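Local coordinates for chitosanase (Gynuella sunshinyii YC6258, PDB 6LWU), which probably hydrolyses chitosan as a family 46 glycoside hydrolase, here holding glucosamine units in its cleft, at residues P23-G28 / A41-F46; T50-E55 / E116-P121. The protein carries 1 engineered substitution. All blocks are in the same frame, centred on the assembly; numbering follows the deposited sequence.

Interaction 1 and interaction 2 follow one another along the chain: the first closes before the second opens. Their centres lie about 13 Å apart. Interaction 1 sets the loop after helix 5-20 against the turn of a hairpin, strands 39-41 and 46-47, in the small antiparallel sheet. Interaction 2 joins the start of helix 52-63 to helix 104-128. Helix 104-128 also serves interaction 1, because it carries Asp111, the partner of Arg43 and Tyr27. The two contacts touch where Phe46 packs on Asp52 and Met53. Both reach the same glucosamine of chain B, so hairpin and helices together build one part of the sugar-binding cleft.

Interaction 1. Residues P23-G28 / A41-F46; sequences PELQYG and AGRAGF. With GCS (2-amino-2-deoxy-beta-D-glucopyranose), chain D; GCS (2-amino-2-deoxy-beta-D-glucopyranose), chain B.
Leu25 and Tyr27 both pack on Arg43, in the turn of the beta hairpin formed by strands 39-41 and 46-47. This hairpin belongs to the small sheet of a mainly helical fold of the lysozyme clan. CD1 of Leu25 lies over one face of the Arg43 guanidinium, offset toward its rim, 3.3 Å from CZ. The Tyr27 side chain runs beside that of Arg43, pointing the same way, with CE1 3.5 Å from CD. The ring and guanidinium planes stand 76° apart, so the two groups do not stack.

Arg43 takes up this place with CG between its backbone N and carbonyl carbon (chi1 51°) and a bend at chi3. Its NH1 makes a salt bridge to Asp111 of helix 104-128, and Tyr27 OH hydrogen-bonds the same carboxylate oxygen. With an alanine in place of Arg43, Leu25 CD1 and the Tyr27 ring would probably lose the surface they share, and Asp111 its salt bridge.

The backbones also come close. Gly42 CA points a C-H at Tyr27 O over 3.5 Å, with 161° at the hydrogen. Trp97 NE1 donates to that same oxygen. In 23-28, Gln26 folds back so that NE2 bonds Glu24 O at 2.8 Å.

A G1 beta bulge in the hairpin sets two residues, Gly45 and Phe46, opposite the single Ala41. Positive phi suits glycine at Gly45, and a CB there would clash with the chain D sugar. On the cleft side, Gly45 O accepts a hydrogen bond from N2 of the chain B glucosamine at 3.0 Å.

Interaction 2. Residues T50-E55 / E116-P121; sequences TGDMLE and ELYFQP. With GCS (2-amino-2-deoxy-beta-D-glucopyranose), chain B.
Tyr118 OH donates a hydrogen bond to Asp52 OD1 at 2.8 Å, linking helix 104-128 to the start of helix 52-63 beside the sugar. The two helices belong to the lysozyme-like fold of family 46 enzymes. The hydroxyl meets OD1 on its syn side, 16° out of the carboxylate plane. Ring and carboxylate are turned 68° against each other.

The sugar bonds centre on the chain B glucosamine. Its N2 donates to Asp52 OD2, modelled so short that the exact length is doubtful, and weakly to Tyr118 OH.

Leu117 packs by van der Waals contact: its CD1 lies 3.4 Å from Asp52 OD1. The apolar packing is on Tyr118, where Leu117 CB sits over the centre of one ring face. Ile144 and Ile145 of helix 134-147 also pack on Tyr118.

The acidic contact joins the ends of Glu55 and Glu116, which come from opposite directions with carboxylate planes 77° apart. Glu55 has CG anti to the backbone N and its chain extended beyond, which carries the carboxylate across to Glu116. Arg59 makes a salt bridge to Glu55 OE1. That same oxygen lies 2.7 Å from Glu116 OE1.

Interaction 1. Residues P23-G28 / A41-F46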
loop_
_atom_site.group_PDB
_atom_site.type_symbol
_atom_site.label_atom_id
_atom_site.label_comp_id
_atom_site.label_asym_id
_atom_site.label_seq_id
_atom_site.Cartn_x
_atom_site.Cartn_y
_atom_site.Cartn_z
ATOM N N PRO A 23 -2.585 10.845 -9.526
ATOM C CA PRO A 23 -2.570 11.303 -8.129
ATOM C C PRO A 23 -3.949 11.339 -7.476
ATOM O O PRO A 23 -4.027 11.440 -6.244
ATOM C CB PRO A 23 -1.955 12.705 -8.234
ATOM C CG PRO A 23 -2.352 13.182 -9.595
ATOM C CD PRO A 23 -2.512 11.962 -10.483
ATOM N N GLU A 24 -5.033 11.246 -8.241
ATOM C CA GLU A 24 -6.370 11.148 -7.662
ATOM C C GLU A 24 -6.603 9.737 -7.132
ATOM O O GLU A 24 -6.541 8.767 -7.893
ATOM C CB GLU A 24 -7.429 11.497 -8.704
ATOM C CG GLU A 24 -7.285 12.874 -9.325
ATOM C CD GLU A 24 -8.277 13.090 -10.459
ATOM O OE1 GLU A 24 -9.064 12.160 -10.747
ATOM O OE2 GLU A 24 -8.271 14.184 -11.066
ATOM N N LEU A 25 -6.886 9.626 -5.838
ATOM C CA LEU A 25 -7.096 8.326 -5.217
ATOM C C LEU A 25 -8.235 7.573 -5.897
ATOM O O LEU A 25 -9.309 8.126 -6.152
ATOM C CB LEU A 25 -7.395 8.496 -3.729
ATOM C CG LEU A 25 -6.313 9.114 -2.844
ATOM C CD1 LEU A 25 -6.405 8.484 -1.494
ATOM C CD2 LEU A 25 -4.928 8.905 -3.411
ATOM N N GLN A 26 -8.003 6.296 -6.182
ATOM C CA GLN A 26 -8.972 5.508 -6.943
ATOM C C GLN A 26 -9.842 4.680 -5.996
ATOM O O GLN A 26 -9.674 3.467 -5.832
ATOM C CB GLN A 26 -8.250 4.639 -7.963
ATOM C CG GLN A 26 -7.532 5.461 -9.005
ATOM C CD GLN A 26 -8.481 6.293 -9.831
ATOM O OE1 GLN A 26 -9.304 5.764 -10.579
ATOM N NE2 GLN A 26 -8.383 7.605 -9.692
ATOM N N TYR A 27 -10.795 5.369 -5.363
ATOM C CA TYR A 27 -11.707 4.682 -4.452
ATOM C C TYR A 27 -12.576 3.675 -5.204
ATOM O O TYR A 27 -12.845 2.579 -4.699
ATOM C CB TYR A 27 -12.575 5.698 -3.705
ATOM C CG TYR A 27 -11.877 6.513 -2.619
ATOM C CD1 TYR A 27 -11.715 6.014 -1.329
ATOM C CD2 TYR A 27 -11.423 7.801 -2.881
ATOM C CE1 TYR A 27 -11.088 6.765 -0.339
ATOM C CE2 TYR A 27 -10.800 8.567 -1.901
ATOM C CZ TYR A 27 -10.632 8.045 -0.630
ATOM O OH TYR A 27 -10.005 8.818 0.344
ATOM N N GLY A 28 -13.000 4.016 -6.429
ATOM C CA GLY A 28 -13.880 3.191 -7.241
ATOM C C GLY A 28 -13.218 2.104 -8.061
ATOM O O GLY A 28 -13.901 1.347 -8.757
ATOM N N ALA A 41 -9.374 -3.795 -4.982
ATOM C CA ALA A 41 -10.232 -2.611 -5.017
ATOM C C ALA A 41 -9.743 -1.492 -4.097
ATOM O O ALA A 41 -9.090 -1.724 -3.073
ATOM C CB ALA A 41 -11.673 -2.944 -4.619
ATOM N N GLY A 42 -10.110 -0.269 -4.469
ATOM C CA GLY A 42 -10.002 0.859 -3.578
ATOM C C GLY A 42 -8.661 1.553 -3.622
ATOM O O GLY A 42 -7.766 1.252 -4.421
ATOM N N ARG A 43 -8.521 2.498 -2.689
ATOM C CA ARG A 43 -7.366 3.390 -2.686
ATOM C C ARG A 43 -6.079 2.671 -2.306
ATOM O O ARG A 43 -5.013 3.048 -2.790
ATOM C CB ARG A 43 -7.621 4.549 -1.735
ATOM C CG ARG A 43 -8.069 4.107 -0.359
ATOM C CD ARG A 43 -8.013 5.281 0.602
ATOM N NE ARG A 43 -6.676 5.848 0.652
ATOM C CZ ARG A 43 -6.322 6.873 1.414
ATOM N NH1 ARG A 43 -7.220 7.459 2.184
ATOM N NH2 ARG A 43 -5.065 7.324 1.387
ATOM N N ALA A 44 -6.155 1.656 -1.442
ATOM C CA ALA A 44 -5.006 0.878 -0.994
ATOM C C ALA A 44 -5.000 -0.526 -1.577
ATOM O O ALA A 44 -4.207 -1.374 -1.134
ATOM C CB ALA A 44 -4.987 0.785 0.531
ATOM N N GLY A 45 -5.887 -0.804 -2.530
ATOM C CA GLY A 45 -5.961 -2.123 -3.128
ATOM C C GLY A 45 -6.385 -3.207 -2.157
ATOM O O GLY A 45 -5.641 -4.167 -1.906
ATOM N N PHE A 46 -7.572 -3.044 -1.577
ATOM C CA PHE A 46 -8.115 -4.080 -0.723
ATOM C C PHE A 46 -8.420 -5.306 -1.571
ATOM O O PHE A 46 -8.698 -5.211 -2.772
ATOM C CB PHE A 46 -9.363 -3.574 0.008
ATOM C CG PHE A 46 -9.208 -2.183 0.575
ATOM C CD1 PHE A 46 -8.548 -1.981 1.773
ATOM C CD2 PHE A 46 -9.714 -1.085 -0.101
ATOM C CE1 PHE A 46 -8.389 -0.692 2.302
ATOM C CE2 PHE A 46 -9.572 0.208 0.407
ATOM C CZ PHE A 46 -8.902 0.407 1.617
HETATM C C1 GCS D . -1.578 -5.345 -5.657
HETATM C C2 GCS D . -0.465 -5.628 -4.877
HETATM C C3 GCS D . -0.486 -6.248 -3.285
HETATM C C4 GCS D . -1.582 -5.047 -2.806
HETATM C C5 GCS D . -2.488 -4.224 -3.684
HETATM C C6 GCS D . -2.395 -2.829 -3.507
HETATM N N2 GCS D . 0.352 -6.433 -5.382
HETATM O O1 GCS D . -1.328 -4.944 -6.861
HETATM O O3 GCS D . 0.503 -5.896 -3.126
HETATM O O4 GCS D . -2.511 -5.648 -2.087
HETATM O O5 GCS D . -2.494 -4.328 -5.097
HETATM O O6 GCS D . -1.374 -1.995 -3.840
HETATM C C1 GCS B . -2.195 -5.944 -0.595
HETATM C C2 GCS B . -3.260 -6.298 0.414
HETATM C C3 GCS B . -2.766 -6.665 1.772
HETATM C C4 GCS B . -1.878 -7.899 1.700
HETATM C C5 GCS B . -0.942 -7.596 0.534
HETATM C C6 GCS B . 0.016 -8.663 0.111
HETATM N N2 GCS B . -4.162 -5.229 0.467
HETATM O O3 GCS B . -3.918 -6.951 2.436
HETATM O O4 GCS B . -1.128 -8.181 2.880
HETATM O O5 GCS B . -1.345 -7.199 -0.740
HETATM O O6 GCS B . -0.244 -9.992 0.476
#

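Interaction 2. Residues T50-E55 / E116-P121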
loop_
_atom_site.group_PDB
_atom_site.type_symbol
_atom_site.label_atom_id
_atom_site.label_comp_id
_atom_site.label_asym_id
_atom_site.label_seq_id
_atom_site.Cartn_x
_atom_site.Cartn_y
_atom_site.Cartn_z
ATOM N N THR A 50 -7.114 -11.323 0.956
ATOM C CA THR A 50 -6.303 -10.844 2.101
ATOM C C THR A 50 -7.102 -10.368 3.312
ATOM O O THR A 50 -6.482 -9.973 4.277
ATOM C CB THR A 50 -5.166 -9.942 1.617
ATOM O OG1 THR A 50 -5.652 -8.990 0.684
ATOM C CG2 THR A 50 -4.075 -10.729 0.938
ATOM N N GLY A 51 -8.425 -10.385 3.246
ATOM C CA GLY A 51 -9.264 -9.987 4.390
ATOM C C GLY A 51 -9.374 -8.490 4.511
ATOM O O GLY A 51 -9.809 -8.024 5.510
ATOM N N ASP A 52 -9.045 -7.803 3.438
ATOM C CA ASP A 52 -8.929 -6.347 3.318
ATOM C C ASP A 52 -10.284 -5.790 2.959
ATOM O O ASP A 52 -10.811 -4.992 3.687
ATOM C CB ASP A 52 -7.969 -6.098 2.152
ATOM C CG ASP A 52 -6.801 -5.278 2.584
ATOM O OD1 ASP A 52 -6.597 -5.241 3.722
ATOM O OD2 ASP A 52 -6.192 -4.660 1.800
ATOM N N MET A 53 -10.739 -6.244 1.811
ATOM C CA MET A 53 -12.051 -5.924 1.241
ATOM C C MET A 53 -13.144 -6.352 2.223
ATOM O O MET A 53 -14.113 -5.657 2.280
ATOM C CB MET A 53 -12.155 -6.639 -0.097
ATOM C CG MET A 53 -13.520 -7.000 -0.488
ATOM S SD MET A 53 -13.494 -7.520 -2.147
ATOM C CE MET A 53 -12.650 -6.190 -2.969
ATOM N N LEU A 54 -12.931 -7.400 3.013
ATOM C CA LEU A 54 -13.937 -7.812 3.986
ATOM C C LEU A 54 -14.082 -6.771 5.091
ATOM O O LEU A 54 -15.201 -6.370 5.432
ATOM C CB LEU A 54 -13.587 -9.181 4.577
ATOM C CG LEU A 54 -14.541 -9.674 5.670
ATOM C CD1 LEU A 54 -15.862 -10.185 5.073
ATOM C CD2 LEU A 54 -13.891 -10.716 6.584
ATOM N N GLU A 55 -12.961 -6.309 5.655
ATOM C CA GLU A 55 -13.055 -5.374 6.767
ATOM C C GLU A 55 -13.746 -4.088 6.341
ATOM O O GLU A 55 -14.550 -3.536 7.094
ATOM C CB GLU A 55 -11.675 -5.077 7.342
ATOM C CG GLU A 55 -11.751 -4.366 8.693
ATOM C CD GLU A 55 -10.407 -3.852 9.177
ATOM O OE1 GLU A 55 -10.390 -2.927 10.012
ATOM O OE2 GLU A 55 -9.364 -4.378 8.733
ATOM N N GLU A 116 -5.864 2.534 9.837
ATOM C CA GLU A 116 -5.774 1.518 10.907
ATOM C C GLU A 116 -4.832 0.370 10.547
ATOM O O GLU A 116 -4.098 -0.041 11.367
ATOM C CB GLU A 116 -7.192 1.051 11.196
ATOM C CG GLU A 116 -7.305 -0.026 12.240
ATOM C CD GLU A 116 -8.057 -1.251 11.769
ATOM O OE1 GLU A 116 -8.268 -1.352 10.584
ATOM O OE2 GLU A 116 -8.407 -2.093 12.598
ATOM N N LEU A 117 -4.888 -0.108 9.330
ATOM C CA LEU A 117 -4.079 -1.256 8.860
ATOM C C LEU A 117 -2.714 -0.824 8.331
ATOM O O LEU A 117 -1.752 -1.503 8.598
ATOM C CB LEU A 117 -4.824 -1.890 7.685
ATOM C CG LEU A 117 -5.971 -2.849 7.967
ATOM C CD1 LEU A 117 -6.283 -3.650 6.730
ATOM C CD2 LEU A 117 -5.673 -3.767 9.122
ATOM N N TYR A 118 -2.666 0.283 7.615
ATOM C CA TYR A 118 -1.430 0.632 6.895
ATOM C C TYR A 118 -0.667 1.845 7.424
ATOM O O TYR A 118 0.483 1.650 7.732
ATOM C CB TYR A 118 -1.765 0.746 5.413
ATOM C CG TYR A 118 -2.374 -0.527 4.911
ATOM C CD1 TYR A 118 -1.772 -1.733 5.194
ATOM C CD2 TYR A 118 -3.563 -0.531 4.216
ATOM C CE1 TYR A 118 -2.337 -2.918 4.805
ATOM C CE2 TYR A 118 -4.117 -1.709 3.770
ATOM C CZ TYR A 118 -3.506 -2.900 4.086
ATOM O OH TYR A 118 -4.028 -4.068 3.697
ATOM N N PHE A 119 -1.300 3.010 7.529
ATOM C CA PHE A 119 -0.550 4.217 7.865
ATOM C C PHE A 119 -0.054 4.185 9.304
ATOM O O PHE A 119 1.148 4.351 9.558
ATOM C CB PHE A 119 -1.373 5.480 7.630
ATOM C CG PHE A 119 -0.572 6.734 7.832
ATOM C CD1 PHE A 119 0.367 7.130 6.881
ATOM C CD2 PHE A 119 -0.695 7.479 9.003
ATOM C CE1 PHE A 119 1.135 8.269 7.072
ATOM C CE2 PHE A 119 0.070 8.614 9.201
ATOM C CZ PHE A 119 0.989 9.012 8.236
ATOM N N GLN A 120 -0.955 3.978 10.261
ATOM C CA GLN A 120 -0.521 3.978 11.655
ATOM C C GLN A 120 0.528 2.909 11.926
ATOM O O GLN A 120 1.578 3.244 12.502
ATOM C CB GLN A 120 -1.729 3.858 12.593
ATOM C CG GLN A 120 -2.651 5.089 12.616
ATOM C CD GLN A 120 -1.926 6.355 13.025
ATOM O OE1 GLN A 120 -0.939 6.300 13.765
ATOM N NE2 GLN A 120 -2.412 7.511 12.550
ATOM N N PRO A 121 0.348 1.642 11.529
ATOM C CA PRO A 121 1.425 0.663 11.759
ATOM C C PRO A 121 2.749 1.023 11.094
ATOM O O PRO A 121 3.809 0.866 11.721
ATOM C CB PRO A 121 0.826 -0.632 11.193
ATOM C CG PRO A 121 -0.621 -0.454 11.371
ATOM C CD PRO A 121 -0.879 0.981 11.057
HETATM C C1 GCS B . -2.195 -5.944 -0.595
HETATM C C2 GCS B . -3.260 -6.298 0.414
HETATM C C3 GCS B . -2.766 -6.665 1.772
HETATM C C4 GCS B . -1.878 -7.899 1.700
HETATM C C5 GCS B . -0.942 -7.596 0.534
HETATM C C6 GCS B . 0.016 -8.663 0.111
HETATM N N2 GCS B . -4.162 -5.229 0.467
HETATM O O3 GCS B . -3.918 -6.951 2.436
HETATM O O4 GCS B . -1.128 -8.181 2.880
HETATM O O5 GCS B . -1.345 -7.199 -0.740
HETATM O O6 GCS B . -0.244 -9.992 0.476
#